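Local coordinates for sporozoite surface protein 2 (Plasmodium vivax, PDB 4HQO) that acts as a surface receptor for the gliding motility of malaria sporozoites, its adhesive region carrying a metal-binding von Willebrand factor A domain and a thrombospondin repeat, at residues N59-L64 and Q113-D118; C184-Y189 and K200-K205; P34-K39 and Y97-T102; A107-V112 and L144-K149. The protein carries 4 engineered substitutions. All blocks are in the same frame, centred on the assembly; numbering follows the deposited sequence.

Interaction 1: N59-L64 and Q113-D118; sequences NLYMNL and QKHLND. With NA (sodium ion), chain G.
Helix 105-117 meets the central sheet of the von Willebrand factor A domain where the imidazole of H115 reaches the phenol ring of Y61 on strand 58-65. This is an offset edge-to-face pair, the edge of H115 directed toward the face of Y61, with the planes turned 76° apart. The centroids are 4.8 Å from each other, and the nearest atoms, Y61 CE2 and H115 CE1, approach to 3.4 Å. With CB directed at the helix and CG anti to the backbone N (chi1 163°), the tyrosine ring extends toward H115. H115 is further steadied by a bond from ND1 to the backbone O of E111, one turn earlier, and by an edge-to-face contact with Y22.

The phenol oxygen is doubly engaged. Y61 OH binds the sodium ion at 2.3 Å, the metal lying at the ring's edge in its plane, and E71 also coordinates this ion. From two residues along the strand, N63 ND2 donates a hydrogen bond of 2.8 Å to Y61 OH, which lies close to the plane of the N63 amide. The aromatic pair is buried between a sheet strand and a covering helix, a layering characteristic of the alpha/beta Rossmann-like fold of VWA domains.

Interaction 2: C184-Y189 and K200-K205; sequences CKFYSY and KPFIAK
The rings of F186 and F202 meet rim to rim, neither covering the face of the other. CD1 of F186 lies in the plane of the F202 ring, at its edge, 3.4 Å from CZ of F202. The two planes are inclined by 56° and the centroids stand 5.8 Å apart. In F202 the CG is anti to the carbonyl carbon (chi1 -72°), which carries the ring toward the 184-189 segment. F186 has the same type of first torsion, but its CB leaves the backbone across the line to the helix, and the ring side formed by CD1 and CE1 closes the gap. These phenylalanines belong to the last beta-alpha unit of the VWA domain, in which short strand 187-188 at the sheet edge is followed by helix 192-203, kinked and weakly bonded near its end. The backbone also reaches the F202 rim: O of K185 sits 3.6 Å from F202 CE2, near the ring plane. The K185 side chain starts toward the helix, but two successive bends turn its end away. On the flanks, F186 touches A175 and F202 touches R156, while C184 forms a disulfide with C177.

Interaction 3: P34-K39 and Y97-T102; sequences PNWITK and YTPYGT
W36 on helix 33-49 takes both P99 and Y97 of the 97-102 loop over one face of its indole, and this is the close-packed part of the contact. P99 CG sits 3.7 Å from W36 CB and 3.3 Å above the indole plane, displaced toward its rim. The adjacent P99 CD makes a CH-pi contact over the five-membered ring, 4.2 Å from its centroid. Beside it, Y97 turns an edge to the six-membered ring, its CD2 3.6 Å from W36 CZ2, with the planes at 63°. Against the helix segment the rest of the loop makes no contact: the CB of T98 points away, and the exposed Y100 and G101 bond instead to the backbone of G27 and G29. P99 lies about 8 Å, from its side chain, from the magnesium ion held by S28, S30 and T103. Beyond the two segments, W36 NE1 bonds to the O of L93 on helix 83-96, Y97 OH bonds to the O of G27, and both rings rest on L64 of strand 58-65.

Interaction 4: A107-V112 and L144-K149; sequences AALDEV and LEVANK
L109 and V146 mark the closest approach of two helical segments, 107-112 and 144-149, their CA atoms 6.7 Å apart and the chains running in broadly the same direction. Both segments lie well inside their helices, 105-117 and 140-152, which are neighbours in the helical layer of the VWA alpha/beta fold; strand 126-133 of the sheet joins them in sequence. The CB atoms of L109 and V146 point toward each other across the interface. V146 has CG1 in the crowded position between its backbone N and carbonyl carbon (chi1 61°). CG1 takes most of the leucine, 3.7 Å from L109 CD1 and equally close to L109 CB, so the leucine is met at both its root and one branch tip. This apolar pair is buried, with L109 also resting on L24 of strand 19-26 beneath. On the other helix A147, one residue beyond V146, and L144 pack onto helix 168-175. Toward the margin the contact becomes mixed in character. D110 sets out across the line to the second helix, and its carboxylate ends beside the other V146 methyl, which also lies near L109 CB, with D110 OD1 3.6 Å from V146 CG2.

Interactions 1 and 4 lie next to each other, centres about 11 Å apart, because both use helix 105-117: one ties it to strand 58-65, the other to helix 140-152. Interaction 3 is about 23 Å from the centres of both, yet it touches interaction 1 through L64, which packs against W36 and Y97. Along the chain, the segments of interaction 1 alternate with those of interactions 3 and 4. Interaction 2 comes last, about 19 Å from the centre of interaction 1, and reaches the far edge of the same sheet. Together they join parts of the metal-binding VWA domain, from which the ribbon of strands 7-15 and 207-215 leads toward the thrombospondin repeat, consistent with an extended adhesive receptor.

Interaction 1: N59-L64 and Q113-D118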
loop_
_atom_site.group_PDB
_atom_site.type_symbol
_atom_site.label_atom_id
_atom_site.label_comp_id
_atom_site.label_asym_id
_atom_site.label_seq_id
_atom_site.Cartn_x
_atom_site.Cartn_y
_atom_site.Cartn_z
ATOM N N ASN A 59 -0.101 -4.148 -5.761
ATOM C CA ASN A 59 1.192 -4.831 -5.795
ATOM C C ASN A 59 1.221 -5.892 -4.701
ATOM O O ASN A 59 0.931 -5.615 -3.531
ATOM C CB ASN A 59 2.359 -3.866 -5.571
ATOM C CG ASN A 59 2.498 -2.815 -6.669
ATOM O OD1 ASN A 59 1.670 -2.712 -7.588
ATOM N ND2 ASN A 59 3.553 -2.015 -6.564
ATOM N N LEU A 60 1.576 -7.107 -5.080
ATOM C CA LEU A 60 1.544 -8.226 -4.156
ATOM C C LEU A 60 2.914 -8.455 -3.511
ATOM O O LEU A 60 3.944 -8.376 -4.175
ATOM C CB LEU A 60 1.082 -9.487 -4.903
ATOM C CG LEU A 60 1.015 -10.805 -4.130
ATOM C CD1 LEU A 60 -0.053 -10.730 -3.051
ATOM C CD2 LEU A 60 0.754 -11.986 -5.090
ATOM N N TYR A 61 2.911 -8.699 -2.206
ATOM C CA TYR A 61 4.072 -9.244 -1.511
ATOM C C TYR A 61 3.623 -10.600 -0.960
ATOM O O TYR A 61 2.456 -10.771 -0.600
ATOM C CB TYR A 61 4.554 -8.309 -0.395
ATOM C CG TYR A 61 5.474 -8.961 0.625
ATOM C CD1 TYR A 61 4.952 -9.663 1.704
ATOM C CD2 TYR A 61 6.850 -8.846 0.529
ATOM C CE1 TYR A 61 5.759 -10.252 2.635
ATOM C CE2 TYR A 61 7.682 -9.443 1.472
ATOM C CZ TYR A 61 7.121 -10.141 2.523
ATOM O OH TYR A 61 7.907 -10.734 3.481
ATOM N N MET A 62 4.520 -11.577 -0.923
ATOM C CA MET A 62 4.121 -12.881 -0.406
ATOM C C MET A 62 5.214 -13.521 0.425
ATOM O O MET A 62 6.377 -13.555 0.025
ATOM C CB MET A 62 3.683 -13.807 -1.534
ATOM C CG MET A 62 3.057 -15.126 -1.080
ATOM S SD MET A 62 2.635 -16.123 -2.553
ATOM C CE MET A 62 1.364 -17.187 -1.893
ATOM N N ASN A 63 4.822 -14.013 1.597
ATOM C CA ASN A 63 5.745 -14.653 2.521
ATOM C C ASN A 63 5.169 -15.976 2.985
ATOM O O ASN A 63 3.979 -16.075 3.321
ATOM C CB ASN A 63 5.987 -13.760 3.751
ATOM C CG ASN A 63 7.215 -14.170 4.537
ATOM O OD1 ASN A 63 7.222 -15.206 5.211
ATOM N ND2 ASN A 63 8.262 -13.356 4.460
ATOM N N LEU A 64 6.026 -16.984 3.032
ATOM C CA LEU A 64 5.652 -18.292 3.540
ATOM C C LEU A 64 6.302 -18.484 4.909
ATOM O O LEU A 64 7.532 -18.444 5.031
ATOM C CB LEU A 64 6.159 -19.372 2.586
ATOM C CG LEU A 64 5.830 -20.821 2.961
ATOM C CD1 LEU A 64 4.340 -21.073 2.820
ATOM C CD2 LEU A 64 6.603 -21.765 2.072
ATOM N N GLN A 113 6.374 -4.894 9.032
ATOM C CA GLN A 113 6.903 -3.780 9.816
ATOM C C GLN A 113 8.138 -3.212 9.157
ATOM O O GLN A 113 8.287 -1.999 9.034
ATOM C CB GLN A 113 7.305 -4.249 11.215
ATOM C CG GLN A 113 6.156 -4.426 12.149
ATOM C CD GLN A 113 5.786 -3.132 12.827
ATOM O OE1 GLN A 113 5.329 -2.184 12.185
ATOM N NE2 GLN A 113 5.990 -3.079 14.135
ATOM N N LYS A 114 9.036 -4.111 8.763
ATOM C CA LYS A 114 10.298 -3.734 8.132
ATOM C C LYS A 114 10.069 -2.935 6.835
ATOM O O LYS A 114 10.820 -2.013 6.523
ATOM C CB LYS A 114 11.100 -5.002 7.847
ATOM C CG LYS A 114 12.598 -4.834 7.764
ATOM C CD LYS A 114 13.258 -6.209 7.612
ATOM C CE LYS A 114 12.783 -7.179 8.701
ATOM N NZ LYS A 114 13.355 -8.550 8.556
ATOM N N HIS A 115 9.032 -3.292 6.083
ATOM C CA HIS A 115 8.699 -2.545 4.866
ATOM C C HIS A 115 8.379 -1.102 5.205
ATOM O O HIS A 115 8.912 -0.173 4.589
ATOM C CB HIS A 115 7.505 -3.173 4.142
ATOM C CG HIS A 115 7.874 -4.296 3.220
ATOM N ND1 HIS A 115 8.255 -5.541 3.677
ATOM C CD2 HIS A 115 7.911 -4.359 1.870
ATOM C CE1 HIS A 115 8.513 -6.320 2.641
ATOM N NE2 HIS A 115 8.314 -5.630 1.532
ATOM N N LEU A 116 7.508 -0.919 6.196
ATOM C CA LEU A 116 7.113 0.416 6.621
ATOM C C LEU A 116 8.304 1.166 7.188
ATOM O O LEU A 116 8.489 2.347 6.898
ATOM C CB LEU A 116 5.992 0.355 7.660
ATOM C CG LEU A 116 4.788 -0.499 7.273
ATOM C CD1 LEU A 116 3.762 -0.471 8.385
ATOM C CD2 LEU A 116 4.183 -0.038 5.954
ATOM N N ASN A 117 9.112 0.476 7.994
ATOM C CA ASN A 117 10.281 1.103 8.603
ATOM C C ASN A 117 11.275 1.592 7.560
ATOM O O ASN A 117 11.826 2.672 7.686
ATOM C CB ASN A 117 10.976 0.153 9.585
ATOM C CG ASN A 117 10.190 -0.032 10.874
ATOM O OD1 ASN A 117 9.296 0.758 11.191
ATOM N ND2 ASN A 117 10.525 -1.074 11.629
ATOM N N ASP A 118 11.488 0.790 6.523
ATOM C CA ASP A 118 12.464 1.118 5.492
ATOM C C ASP A 118 11.848 1.962 4.392
ATOM O O ASP A 118 12.531 2.323 3.440
ATOM C CB ASP A 118 13.041 -0.155 4.871
ATOM C CG ASP A 118 13.950 -0.911 5.818
ATOM O OD1 ASP A 118 14.660 -0.264 6.616
ATOM O OD2 ASP A 118 13.958 -2.156 5.756
HETATM NA NA NA G . 10.097 -10.059 3.389
#

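Interaction 2: C184-Y189 and K200-K205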
loop_
_atom_site.group_PDB
_atom_site.type_symbol
_atom_site.label_atom_id
_atom_site.label_comp_id
_atom_site.label_asym_id
_atom_site.label_seq_id
_atom_site.Cartn_x
_atom_site.Cartn_y
_atom_site.Cartn_z
ATOM N N CYS A 184 -18.075 -10.592 11.834
ATOM C CA CYS A 184 -16.800 -9.891 11.907
ATOM C C CYS A 184 -16.276 -9.645 10.496
ATOM O O CYS A 184 -16.200 -10.565 9.686
ATOM C CB CYS A 184 -15.783 -10.700 12.707
ATOM S SG CYS A 184 -14.172 -9.910 12.834
ATOM N N LYS A 185 -15.920 -8.399 10.207
ATOM C CA LYS A 185 -15.497 -8.008 8.870
ATOM C C LYS A 185 -14.018 -8.279 8.625
ATOM O O LYS A 185 -13.483 -7.916 7.575
ATOM C CB LYS A 185 -15.781 -6.519 8.640
ATOM C CG LYS A 185 -17.237 -6.109 8.841
ATOM C CD LYS A 185 -18.179 -6.980 8.014
ATOM C CE LYS A 185 -19.638 -6.561 8.173
ATOM N NZ LYS A 185 -19.918 -5.225 7.570
ATOM N N PHE A 186 -13.350 -8.906 9.586
ATOM C CA PHE A 186 -11.897 -9.057 9.497
ATOM C C PHE A 186 -11.425 -10.507 9.461
ATOM O O PHE A 186 -10.230 -10.777 9.352
ATOM C CB PHE A 186 -11.222 -8.300 10.650
ATOM C CG PHE A 186 -11.582 -6.849 10.696
ATOM C CD1 PHE A 186 -11.024 -5.958 9.798
ATOM C CD2 PHE A 186 -12.501 -6.379 11.613
ATOM C CE1 PHE A 186 -11.365 -4.625 9.823
ATOM C CE2 PHE A 186 -12.844 -5.047 11.642
ATOM C CZ PHE A 186 -12.277 -4.170 10.748
ATOM N N TYR A 187 -12.367 -11.436 9.561
ATOM C CA TYR A 187 -12.029 -12.850 9.603
ATOM C C TYR A 187 -12.991 -13.657 8.745
ATOM O O TYR A 187 -14.212 -13.476 8.817
ATOM C CB TYR A 187 -12.072 -13.356 11.048
ATOM C CG TYR A 187 -11.725 -14.826 11.228
ATOM C CD1 TYR A 187 -10.602 -15.371 10.632
ATOM C CD2 TYR A 187 -12.508 -15.653 12.020
ATOM C CE1 TYR A 187 -10.272 -16.701 10.802
ATOM C CE2 TYR A 187 -12.185 -16.992 12.197
ATOM C CZ TYR A 187 -11.064 -17.506 11.585
ATOM O OH TYR A 187 -10.723 -18.826 11.753
ATOM N N SER A 188 -12.434 -14.554 7.940
ATOM C CA SER A 188 -13.233 -15.492 7.155
ATOM C C SER A 188 -12.602 -16.877 7.249
ATOM O O SER A 188 -11.382 -17.012 7.206
ATOM C CB SER A 188 -13.280 -15.047 5.693
ATOM O OG SER A 188 -14.065 -15.935 4.911
ATOM N N TYR A 189 -13.426 -17.909 7.383
ATOM C CA TYR A 189 -12.901 -19.271 7.404
ATOM C C TYR A 189 -13.696 -20.243 6.528
ATOM O O TYR A 189 -13.725 -21.443 6.789
ATOM C CB TYR A 189 -12.763 -19.796 8.839
ATOM C CG TYR A 189 -14.062 -19.987 9.581
ATOM C CD1 TYR A 189 -14.754 -18.901 10.102
ATOM C CD2 TYR A 189 -14.588 -21.258 9.784
ATOM C CE1 TYR A 189 -15.942 -19.074 10.793
ATOM C CE2 TYR A 189 -15.773 -21.442 10.476
ATOM C CZ TYR A 189 -16.446 -20.346 10.979
ATOM O OH TYR A 189 -17.627 -20.524 11.668
ATOM N N LYS A 200 -12.823 -7.355 -0.319
ATOM C CA LYS A 200 -13.340 -6.346 -1.255
ATOM C C LYS A 200 -13.491 -4.925 -0.685
ATOM O O LYS A 200 -12.983 -3.978 -1.285
ATOM C CB LYS A 200 -14.635 -6.836 -1.925
ATOM C CG LYS A 200 -15.210 -5.891 -2.966
ATOM C CD LYS A 200 -16.414 -6.512 -3.658
ATOM C CE LYS A 200 -16.885 -5.668 -4.834
ATOM N NZ LYS A 200 -17.977 -6.347 -5.580
ATOM N N PRO A 201 -14.165 -4.768 0.475
ATOM C CA PRO A 201 -14.323 -3.411 1.019
ATOM C C PRO A 201 -12.995 -2.760 1.402
ATOM O O PRO A 201 -12.920 -1.537 1.470
ATOM C CB PRO A 201 -15.164 -3.628 2.284
ATOM C CG PRO A 201 -15.810 -4.957 2.098
ATOM C CD PRO A 201 -14.833 -5.770 1.324
ATOM N N PHE A 202 -11.967 -3.566 1.646
ATOM C CA PHE A 202 -10.666 -3.039 2.033
ATOM C C PHE A 202 -9.962 -2.362 0.865
ATOM O O PHE A 202 -9.097 -1.514 1.067
ATOM C CB PHE A 202 -9.758 -4.159 2.544
ATOM C CG PHE A 202 -10.138 -4.700 3.894
ATOM C CD1 PHE A 202 -9.763 -4.039 5.051
ATOM C CD2 PHE A 202 -10.827 -5.894 4.007
ATOM C CE1 PHE A 202 -10.093 -4.548 6.292
ATOM C CE2 PHE A 202 -11.162 -6.406 5.247
ATOM C CZ PHE A 202 -10.796 -5.735 6.387
ATOM N N ILE A 203 -10.317 -2.754 -0.358
ATOM C CA ILE A 203 -9.563 -2.327 -1.531
ATOM C C ILE A 203 -10.425 -1.648 -2.588
ATOM O O ILE A 203 -9.924 -1.287 -3.653
ATOM C CB ILE A 203 -8.800 -3.507 -2.198
ATOM C CG1 ILE A 203 -9.776 -4.557 -2.727
ATOM C CG2 ILE A 203 -7.814 -4.137 -1.236
ATOM C CD1 ILE A 203 -9.085 -5.720 -3.441
ATOM N N ALA A 204 -11.715 -1.485 -2.296
ATOM C CA ALA A 204 -12.642 -0.863 -3.229
ATOM C C ALA A 204 -12.131 0.514 -3.626
ATOM O O ALA A 204 -11.592 1.248 -2.796
ATOM C CB ALA A 204 -14.037 -0.766 -2.624
ATOM N N LYS A 205 -12.280 0.842 -4.903
ATOM C CA LYS A 205 -11.717 2.066 -5.445
ATOM C C LYS A 205 -12.632 3.232 -5.146
ATOM O O LYS A 205 -13.850 3.126 -5.290
ATOM C CB LYS A 205 -11.494 1.943 -6.955
ATOM C CG LYS A 205 -10.511 2.957 -7.504
ATOM C CD LYS A 205 -10.336 2.821 -9.003
ATOM C CE LYS A 205 -9.291 3.804 -9.505
ATOM N NZ LYS A 205 -9.165 3.801 -10.989
#

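Interaction 3: P34-K39 and Y97-T102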
loop_
_atom_site.group_PDB
_atom_site.type_symbol
_atom_site.label_atom_id
_atom_site.label_comp_id
_atom_site.label_asym_id
_atom_site.label_seq_id
_atom_site.Cartn_x
_atom_site.Cartn_y
_atom_site.Cartn_z
ATOM N N PRO A 34 -2.653 -32.690 3.511
ATOM C CA PRO A 34 -3.940 -32.795 2.817
ATOM C C PRO A 34 -4.670 -31.460 2.745
ATOM O O PRO A 34 -5.269 -31.162 1.716
ATOM C CB PRO A 34 -4.721 -33.798 3.672
ATOM C CG PRO A 34 -3.681 -34.602 4.360
ATOM C CD PRO A 34 -2.569 -33.639 4.640
ATOM N N ASN A 35 -4.591 -30.658 3.802
ATOM C CA ASN A 35 -5.234 -29.348 3.800
ATOM C C ASN A 35 -4.548 -28.381 2.834
ATOM O O ASN A 35 -5.209 -27.584 2.171
ATOM C CB ASN A 35 -5.265 -28.755 5.214
ATOM C CG ASN A 35 -6.186 -27.565 5.323
ATOM O OD1 ASN A 35 -5.760 -26.425 5.146
ATOM N ND2 ASN A 35 -7.463 -27.822 5.602
ATOM N N TRP A 36 -3.221 -28.455 2.768
ATOM C CA TRP A 36 -2.437 -27.693 1.797
ATOM C C TRP A 36 -2.992 -27.865 0.363
ATOM O O TRP A 36 -3.165 -26.896 -0.376
ATOM C CB TRP A 36 -0.967 -28.144 1.857
ATOM C CG TRP A 36 -0.021 -27.271 1.088
ATOM C CD1 TRP A 36 0.589 -27.564 -0.105
ATOM C CD2 TRP A 36 0.416 -25.954 1.447
ATOM N NE1 TRP A 36 1.374 -26.507 -0.511
ATOM C CE2 TRP A 36 1.289 -25.510 0.433
ATOM C CE3 TRP A 36 0.159 -25.109 2.542
ATOM C CZ2 TRP A 36 1.896 -24.258 0.468
ATOM C CZ3 TRP A 36 0.767 -23.868 2.576
ATOM C CH2 TRP A 36 1.622 -23.453 1.547
ATOM N N ILE A 37 -3.306 -29.100 -0.004
ATOM C CA ILE A 37 -3.721 -29.408 -1.363
ATOM C C ILE A 37 -5.192 -29.117 -1.638
ATOM O O ILE A 37 -5.546 -28.594 -2.703
ATOM C CB ILE A 37 -3.426 -30.892 -1.695
ATOM C CG1 ILE A 37 -1.919 -31.163 -1.615
ATOM C CG2 ILE A 37 -3.982 -31.269 -3.065
ATOM C CD1 ILE A 37 -1.077 -30.254 -2.519
ATOM N N THR A 38 -6.054 -29.472 -0.691
ATOM C CA THR A 38 -7.498 -29.397 -0.923
ATOM C C THR A 38 -8.113 -28.066 -0.513
ATOM O O THR A 38 -9.230 -27.750 -0.905
ATOM C CB THR A 38 -8.248 -30.503 -0.165
ATOM O OG1 THR A 38 -8.092 -30.285 1.242
ATOM C CG2 THR A 38 -7.712 -31.885 -0.544
ATOM N N LYS A 39 -7.360 -27.291 0.251
ATOM C CA LYS A 39 -7.877 -26.066 0.856
ATOM C C LYS A 39 -6.982 -24.842 0.627
ATOM O O LYS A 39 -7.429 -23.814 0.109
ATOM C CB LYS A 39 -8.121 -26.284 2.364
ATOM C CG LYS A 39 -8.205 -25.009 3.186
ATOM C CD LYS A 39 -9.558 -24.340 3.064
ATOM C CE LYS A 39 -9.687 -23.188 4.055
ATOM N NZ LYS A 39 -11.048 -22.591 4.010
ATOM N N TYR A 97 6.214 -27.829 -2.277
ATOM C CA TYR A 97 6.268 -27.532 -0.849
ATOM C C TYR A 97 5.297 -28.398 -0.054
ATOM O O TYR A 97 4.105 -28.436 -0.362
ATOM C CB TYR A 97 6.002 -26.050 -0.566
ATOM C CG TYR A 97 6.102 -25.746 0.908
ATOM C CD1 TYR A 97 7.339 -25.667 1.530
ATOM C CD2 TYR A 97 4.961 -25.584 1.689
ATOM C CE1 TYR A 97 7.441 -25.424 2.892
ATOM C CE2 TYR A 97 5.052 -25.356 3.053
ATOM C CZ TYR A 97 6.293 -25.264 3.646
ATOM O OH TYR A 97 6.381 -25.019 5.001
ATOM N N THR A 98 5.812 -29.105 0.951
ATOM C CA THR A 98 4.955 -29.826 1.904
ATOM C C THR A 98 5.104 -29.183 3.272
ATOM O O THR A 98 6.228 -28.963 3.740
ATOM C CB THR A 98 5.249 -31.365 1.990
ATOM O OG1 THR A 98 6.580 -31.587 2.444
ATOM C CG2 THR A 98 5.090 -32.027 0.645
ATOM N N PRO A 99 3.970 -28.841 3.905
ATOM C CA PRO A 99 4.009 -28.134 5.189
ATOM C C PRO A 99 4.768 -28.935 6.238
ATOM O O PRO A 99 4.624 -30.151 6.307
ATOM C CB PRO A 99 2.528 -28.014 5.566
ATOM C CG PRO A 99 1.808 -28.012 4.246
ATOM C CD PRO A 99 2.598 -28.964 3.378
ATOM N N TYR A 100 5.589 -28.254 7.028
ATOM C CA TYR A 100 6.312 -28.896 8.113
ATOM C C TYR A 100 6.723 -27.822 9.114
ATOM O O TYR A 100 6.773 -26.636 8.785
ATOM C CB TYR A 100 7.573 -29.603 7.587
ATOM C CG TYR A 100 8.690 -28.626 7.246
ATOM C CD1 TYR A 100 8.729 -27.986 6.002
ATOM C CD2 TYR A 100 9.698 -28.331 8.175
ATOM C CE1 TYR A 100 9.749 -27.077 5.685
ATOM C CE2 TYR A 100 10.709 -27.424 7.877
ATOM C CZ TYR A 100 10.730 -26.802 6.628
ATOM O OH TYR A 100 11.737 -25.911 6.323
ATOM N N GLY A 101 7.028 -28.245 10.333
ATOM C CA GLY A 101 7.683 -27.373 11.281
ATOM C C GLY A 101 6.767 -26.524 12.127
ATOM O O GLY A 101 5.550 -26.702 12.150
ATOM N N THR A 102 7.377 -25.593 12.843
ATOM C CA THR A 102 6.649 -24.716 13.739
ATOM C C THR A 102 6.111 -23.505 12.953
ATOM O O THR A 102 6.048 -23.549 11.726
ATOM C CB THR A 102 7.535 -24.322 14.935
ATOM O OG1 THR A 102 8.785 -23.826 14.448
ATOM C CG2 THR A 102 7.818 -25.573 15.826
#

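Interaction 4: A107-V112 and L144-K149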
loop_
_atom_site.group_PDB
_atom_site.type_symbol
_atom_site.label_atom_id
_atom_site.label_comp_id
_atom_site.label_asym_id
_atom_site.label_seq_id
_atom_site.Cartn_x
_atom_site.Cartn_y
_atom_site.Cartn_z
ATOM N N ALA A 107 7.471 -13.385 13.078
ATOM C CA ALA A 107 8.522 -13.025 12.121
ATOM C C ALA A 107 7.970 -12.627 10.738
ATOM O O ALA A 107 8.481 -11.707 10.101
ATOM C CB ALA A 107 9.564 -14.151 12.002
ATOM N N ALA A 108 6.919 -13.301 10.284
ATOM C CA ALA A 108 6.304 -12.946 9.000
ATOM C C ALA A 108 5.670 -11.553 9.065
ATOM O O ALA A 108 5.838 -10.732 8.160
ATOM C CB ALA A 108 5.266 -13.989 8.599
ATOM N N LEU A 109 4.949 -11.292 10.147
ATOM C CA LEU A 109 4.316 -9.994 10.360
ATOM C C LEU A 109 5.366 -8.898 10.524
ATOM O O LEU A 109 5.165 -7.756 10.105
ATOM C CB LEU A 109 3.400 -10.046 11.580
ATOM C CG LEU A 109 2.085 -10.805 11.425
ATOM C CD1 LEU A 109 1.578 -11.220 12.791
ATOM C CD2 LEU A 109 1.047 -9.933 10.707
ATOM N N ASP A 110 6.494 -9.255 11.125
ATOM C CA ASP A 110 7.608 -8.325 11.271
ATOM C C ASP A 110 8.208 -7.906 9.930
ATOM O O ASP A 110 8.782 -6.823 9.813
ATOM C CB ASP A 110 8.705 -8.919 12.145
ATOM C CG ASP A 110 8.640 -8.421 13.566
ATOM O OD1 ASP A 110 8.221 -7.258 13.767
ATOM O OD2 ASP A 110 9.006 -9.195 14.476
ATOM N N GLU A 111 8.110 -8.772 8.929
ATOM C CA GLU A 111 8.558 -8.395 7.590
ATOM C C GLU A 111 7.761 -7.190 7.090
ATOM O O GLU A 111 8.317 -6.276 6.473
ATOM C CB GLU A 111 8.446 -9.566 6.608
ATOM C CG GLU A 111 9.295 -10.779 6.971
ATOM C CD GLU A 111 10.795 -10.580 6.763
ATOM O OE1 GLU A 111 11.530 -11.587 6.827
ATOM O OE2 GLU A 111 11.248 -9.442 6.530
ATOM N N VAL A 112 6.466 -7.169 7.391
ATOM C CA VAL A 112 5.640 -6.025 7.014
ATOM C C VAL A 112 6.083 -4.769 7.732
ATOM O O VAL A 112 6.174 -3.707 7.112
ATOM C CB VAL A 112 4.146 -6.270 7.271
ATOM C CG1 VAL A 112 3.322 -5.112 6.704
ATOM C CG2 VAL A 112 3.720 -7.574 6.620
ATOM N N LEU A 144 0.253 -11.236 18.569
ATOM C CA LEU A 144 -0.761 -10.212 18.822
ATOM C C LEU A 144 -0.131 -8.825 18.900
ATOM O O LEU A 144 -0.710 -7.831 18.460
ATOM C CB LEU A 144 -1.504 -10.494 20.135
ATOM C CG LEU A 144 -2.441 -11.704 20.211
ATOM C CD1 LEU A 144 -3.042 -11.817 21.594
ATOM C CD2 LEU A 144 -3.545 -11.600 19.173
ATOM N N GLU A 145 1.061 -8.770 19.476
ATOM C CA GLU A 145 1.744 -7.513 19.730
ATOM C C GLU A 145 2.145 -6.838 18.423
ATOM O O GLU A 145 1.922 -5.643 18.238
ATOM C CB GLU A 145 2.985 -7.757 20.586
ATOM C CG GLU A 145 3.750 -6.496 20.947
ATOM C CD GLU A 145 5.085 -6.804 21.615
ATOM O OE1 GLU A 145 5.754 -7.785 21.213
ATOM O OE2 GLU A 145 5.459 -6.077 22.542
ATOM N N VAL A 146 2.739 -7.603 17.516
ATOM C CA VAL A 146 3.159 -7.031 16.244
ATOM C C VAL A 146 1.960 -6.690 15.353
ATOM O O VAL A 146 1.976 -5.677 14.649
ATOM C CB VAL A 146 4.171 -7.924 15.491
ATOM C CG1 VAL A 146 3.567 -9.277 15.174
ATOM C CG2 VAL A 146 4.627 -7.239 14.213
ATOM N N ALA A 147 0.920 -7.518 15.390
ATOM C CA ALA A 147 -0.299 -7.229 14.631
ATOM C C ALA A 147 -0.876 -5.902 15.107
ATOM O O ALA A 147 -1.301 -5.072 14.310
ATOM C CB ALA A 147 -1.312 -8.317 14.821
ATOM N N ASN A 148 -0.876 -5.717 16.421
ATOM C CA ASN A 148 -1.380 -4.500 17.018
ATOM C C ASN A 148 -0.551 -3.280 16.620
ATOM O O ASN A 148 -1.104 -2.225 16.355
ATOM C CB ASN A 148 -1.459 -4.641 18.541
ATOM C CG ASN A 148 -2.737 -5.313 18.997
ATOM O OD1 ASN A 148 -3.723 -5.360 18.261
ATOM N ND2 ASN A 148 -2.729 -5.838 20.220
ATOM N N LYS A 149 0.769 -3.429 16.575
ATOM C CA LYS A 149 1.638 -2.343 16.135
ATOM C C LYS A 149 1.358 -1.973 14.677
ATOM O O LYS A 149 1.378 -0.807 14.313
ATOM C CB LYS A 149 3.108 -2.721 16.302
ATOM C CG LYS A 149 3.585 -2.721 17.744
ATOM C CD LYS A 149 5.046 -3.113 17.834
ATOM C CE LYS A 149 5.554 -3.038 19.271
ATOM N NZ LYS A 149 6.963 -3.508 19.374
#